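Local coordinates for protein-glutamine deamidase Cif (Burkholderia pseudomallei, PDB 3GQM) that deamidates a glutamine side chain of host NEDD8, which abolishes cullin-RING ubiquitin ligase activity and inhibits the host cell cycle, at residues R51-D56 with T60-R65. Residues are numbered along the deposited sequence; the frame is centred on the assembly and turned at random.
Sequences RVMWND and TLLIAR
R65 points the edge of its guanidinium at the last turn of helix 47-53, where V52 and M53 offer their carbonyl oxygens. R65 NH1 gives a hydrogen bond to V52 O of 2.7 Å, with an N-H...O angle of 162°. V52 O lies almost in the guanidinium plane, and NH1 sits 25° off the carbonyl plane. A second, weak bond runs from R65 NH1 to M53 O at 3.2 Å and is clearly bent. The R65 chain reaches this spot because it is extended from CG to NE (chi3 179°).

N55 CB lies over one face of the guanidinium, 3.5 Å from R65 NH1, and L62 CA over the other, both toward the rim. L62 CD2 meets V52 CG1 at 3.9 Å, and L62 CD1 meets M53 CE at 4.0 Å. M53 CE gets there through bends at chi2 and chi3, while M53 CG lies over the face of the W54 ring. V52 CG2 packs against the R65 backbone, 3.4 Å from R65 O.

Further out, R65 NH2 bonds to R57 O and to N110 OD1 of helix 104-116. N110 ND2 also holds N55 O, and N55 OD1 accepts from R57 N. V272 of helix 262-273 touches both V52 and L62.

W54 is the first residue past the helix to leave helical phi/psi. R65, from the following loop, binds the carbonyls of the last turn. Its positive charge lies at the carbonyl end of the helix, where the helix dipole probably makes the contact more favourable. The buried R65 NE has no partner in the model, so the polar grip rests on NH1 and NH2.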
ATOM      1  N   ARG A  51     -10.752   0.866 -11.734  1.00 31.93           N
ATOM      2  CA  ARG A  51      -9.738   0.809 -12.824  1.00 31.61           C
ATOM      3  C   ARG A  51      -8.709   1.936 -12.792  1.00 30.56           C
ATOM      4  O   ARG A  51      -7.524   1.735 -13.109  1.00 30.08           O
ATOM      5  CB  ARG A  51     -10.437   0.817 -14.188  1.00 32.41           C
ATOM      6  CG  ARG A  51     -11.305  -0.398 -14.403  1.00 34.73           C
ATOM      7  CD  ARG A  51     -11.283  -0.834 -15.855  1.00 35.43           C
ATOM      8  NE  ARG A  51     -12.579  -1.392 -16.236  1.00 42.01           N
ATOM      9  CZ  ARG A  51     -13.003  -2.612 -15.923  1.00 44.08           C
ATOM     10  NH1 ARG A  51     -12.220  -3.440 -15.228  1.00 46.96           N
ATOM     11  NH2 ARG A  51     -14.213  -3.006 -16.309  1.00 42.59           N
ATOM     12  N   VAL A  52      -9.159   3.131 -12.437  1.00 28.67           N
ATOM     13  CA  VAL A  52      -8.244   4.253 -12.273  1.00 29.08           C
ATOM     14  C   VAL A  52      -7.308   4.053 -11.049  1.00 28.12           C
ATOM     15  O   VAL A  52      -6.126   4.339 -11.120  1.00 28.24           O
ATOM     16  CB  VAL A  52      -9.013   5.607 -12.249  1.00 29.33           C
ATOM     17  CG1 VAL A  52      -8.158   6.723 -11.693  1.00 28.83           C
ATOM     18  CG2 VAL A  52      -9.500   5.971 -13.700  1.00 31.17           C
ATOM     19  N   MET A  53      -7.835   3.513  -9.966  1.00 27.90           N
ATOM     20  CA  MET A  53      -7.043   3.263  -8.730  1.00 28.21           C
ATOM     21  C   MET A  53      -5.997   2.139  -8.951  1.00 27.62           C
ATOM     22  O   MET A  53      -4.808   2.347  -8.703  1.00 27.80           O
ATOM     23  CB  MET A  53      -7.981   2.916  -7.561  1.00 26.67           C
ATOM     24  CG  MET A  53      -7.399   3.119  -6.172  1.00 29.93           C
ATOM     25  SD  MET A  53      -6.662   4.776  -5.993  1.00 32.48           S
ATOM     26  CE  MET A  53      -5.090   4.305  -5.284  1.00 31.49           C
ATOM     27  N   TRP A  54      -6.447   0.996  -9.461  1.00 27.20           N
ATOM     28  CA  TRP A  54      -5.635  -0.207  -9.535  1.00 28.83           C
ATOM     29  C   TRP A  54      -5.198  -0.459 -10.985  1.00 31.32           C
ATOM     30  O   TRP A  54      -5.829  -1.184 -11.739  1.00 34.59           O
ATOM     31  CB  TRP A  54      -6.387  -1.406  -8.947  1.00 28.47           C
ATOM     32  CG  TRP A  54      -7.043  -1.147  -7.570  1.00 25.17           C
ATOM     33  CD1 TRP A  54      -8.335  -1.444  -7.201  1.00 25.77           C
ATOM     34  CD2 TRP A  54      -6.427  -0.536  -6.408  1.00 24.16           C
ATOM     35  NE1 TRP A  54      -8.555  -1.075  -5.897  1.00 24.62           N
ATOM     36  CE2 TRP A  54      -7.404  -0.523  -5.379  1.00 24.78           C
ATOM     37  CE3 TRP A  54      -5.155  -0.011  -6.145  1.00 18.48           C
ATOM     38  CZ2 TRP A  54      -7.148   0.017  -4.107  1.00 20.16           C
ATOM     39  CZ3 TRP A  54      -4.889   0.491  -4.879  1.00 17.92           C
ATOM     40  CH2 TRP A  54      -5.875   0.485  -3.872  1.00 19.30           C
ATOM     41  N   ASN A  55      -4.151   0.217 -11.407  1.00 31.90           N
ATOM     42  CA  ASN A  55      -3.669   0.063 -12.759  1.00 32.16           C
ATOM     43  C   ASN A  55      -2.167   0.056 -12.550  1.00 31.17           C
ATOM     44  O   ASN A  55      -1.675   0.653 -11.585  1.00 29.45           O
ATOM     45  CB  ASN A  55      -4.142   1.242 -13.637  1.00 31.96           C
ATOM     46  CG  ASN A  55      -3.731   1.085 -15.097  1.00 34.30           C
ATOM     47  OD1 ASN A  55      -2.658   1.523 -15.482  1.00 37.94           O
ATOM     48  ND2 ASN A  55      -4.551   0.410 -15.892  1.00 34.53           N
ATOM     49  N   ASP A  56      -1.442  -0.644 -13.401  1.00 31.24           N
ATOM     50  CA  ASP A  56       0.005  -0.761 -13.191  1.00 34.16           C
ATOM     51  C   ASP A  56       0.861   0.130 -14.084  1.00 34.08           C
ATOM     52  O   ASP A  56       2.052  -0.123 -14.222  1.00 35.06           O
ATOM     53  CB  ASP A  56       0.465  -2.213 -13.305  1.00 34.65           C
ATOM     54  CG  ASP A  56       0.155  -2.812 -14.671  1.00 38.59           C
ATOM     55  OD1 ASP A  56       0.343  -4.027 -14.809  1.00 42.92           O
ATOM     56  OD2 ASP A  56      -0.291  -2.082 -15.597  1.00 38.58           O
ATOM     57  N   THR A  60       3.000   7.573 -15.703  1.00 40.31           N
ATOM     58  CA  THR A  60       1.920   8.553 -15.919  1.00 38.97           C
ATOM     59  C   THR A  60       1.179   8.887 -14.588  1.00 37.59           C
ATOM     60  O   THR A  60       1.122   8.053 -13.680  1.00 36.38           O
ATOM     61  CB  THR A  60       0.907   7.941 -16.864  1.00 38.76           C
ATOM     62  OG1 THR A  60       1.348   8.176 -18.207  1.00 45.96           O
ATOM     63  CG2 THR A  60      -0.526   8.537 -16.719  1.00 40.22           C
ATOM     64  N   LEU A  61       0.617  10.090 -14.495  1.00 36.01           N
ATOM     65  CA  LEU A  61      -0.071  10.546 -13.279  1.00 35.36           C
ATOM     66  C   LEU A  61      -1.215   9.623 -13.055  1.00 34.56           C
ATOM     67  O   LEU A  61      -1.956   9.334 -14.019  1.00 34.00           O
ATOM     68  CB  LEU A  61      -0.656  11.955 -13.440  1.00 35.36           C
ATOM     69  CG  LEU A  61       0.234  13.178 -13.168  1.00 35.43           C
ATOM     70  CD1 LEU A  61      -0.596  14.400 -13.454  1.00 32.63           C
ATOM     71  CD2 LEU A  61       0.812  13.226 -11.706  1.00 30.67           C
ATOM     72  N   LEU A  62      -1.390   9.175 -11.805  1.00 32.29           N
ATOM     73  CA  LEU A  62      -2.573   8.382 -11.489  1.00 32.58           C
ATOM     74  C   LEU A  62      -3.854   9.030 -12.019  1.00 32.06           C
ATOM     75  O   LEU A  62      -4.684   8.350 -12.650  1.00 31.80           O
ATOM     76  CB  LEU A  62      -2.698   8.061  -9.983  1.00 31.05           C
ATOM     77  CG  LEU A  62      -3.776   7.023  -9.570  1.00 30.81           C
ATOM     78  CD1 LEU A  62      -3.283   6.238  -8.280  1.00 25.69           C
ATOM     79  CD2 LEU A  62      -5.175   7.606  -9.323  1.00 27.66           C
ATOM     80  N   ILE A  63      -4.023  10.336 -11.775  1.00 33.19           N
ATOM     81  CA  ILE A  63      -5.316  10.966 -12.073  1.00 34.44           C
ATOM     82  C   ILE A  63      -5.442  11.247 -13.557  1.00 34.57           C
ATOM     83  O   ILE A  63      -6.498  11.595 -14.004  1.00 35.82           O
ATOM     84  CB  ILE A  63      -5.555  12.287 -11.275  1.00 34.65           C
ATOM     85  CG1 ILE A  63      -4.386  13.256 -11.533  1.00 35.85           C
ATOM     86  CG2 ILE A  63      -5.803  11.981  -9.762  1.00 34.19           C
ATOM     87  CD1 ILE A  63      -4.640  14.667 -11.094  1.00 42.33           C
ATOM     88  N   ALA A  64      -4.363  11.105 -14.318  1.00 35.40           N
ATOM     89  CA  ALA A  64      -4.481  11.224 -15.770  1.00 36.22           C
ATOM     90  C   ALA A  64      -5.001   9.964 -16.424  1.00 37.10           C
ATOM     91  O   ALA A  64      -5.182   9.959 -17.657  1.00 38.03           O
ATOM     92  CB  ALA A  64      -3.161  11.652 -16.406  1.00 35.40           C
ATOM     93  N   ARG A  65      -5.235   8.900 -15.635  1.00 36.19           N
ATOM     94  CA  ARG A  65      -5.778   7.644 -16.167  1.00 35.32           C
ATOM     95  C   ARG A  65      -7.220   7.735 -16.671  1.00 35.76           C
ATOM     96  O   ARG A  65      -8.132   8.136 -15.942  1.00 36.11           O
ATOM     97  CB  ARG A  65      -5.688   6.499 -15.141  1.00 33.76           C
ATOM     98  CG  ARG A  65      -4.246   6.089 -14.806  1.00 32.91           C
ATOM     99  CD  ARG A  65      -4.211   5.236 -13.560  1.00 27.61           C
ATOM    100  NE  ARG A  65      -2.841   4.824 -13.236  1.00 26.17           N
ATOM    101  CZ  ARG A  65      -2.507   4.124 -12.162  1.00 23.45           C
ATOM    102  NH1 ARG A  65      -3.449   3.740 -11.263  1.00 22.37           N
ATOM    103  NH2 ARG A  65      -1.240   3.794 -11.996  1.00 22.80           N
TER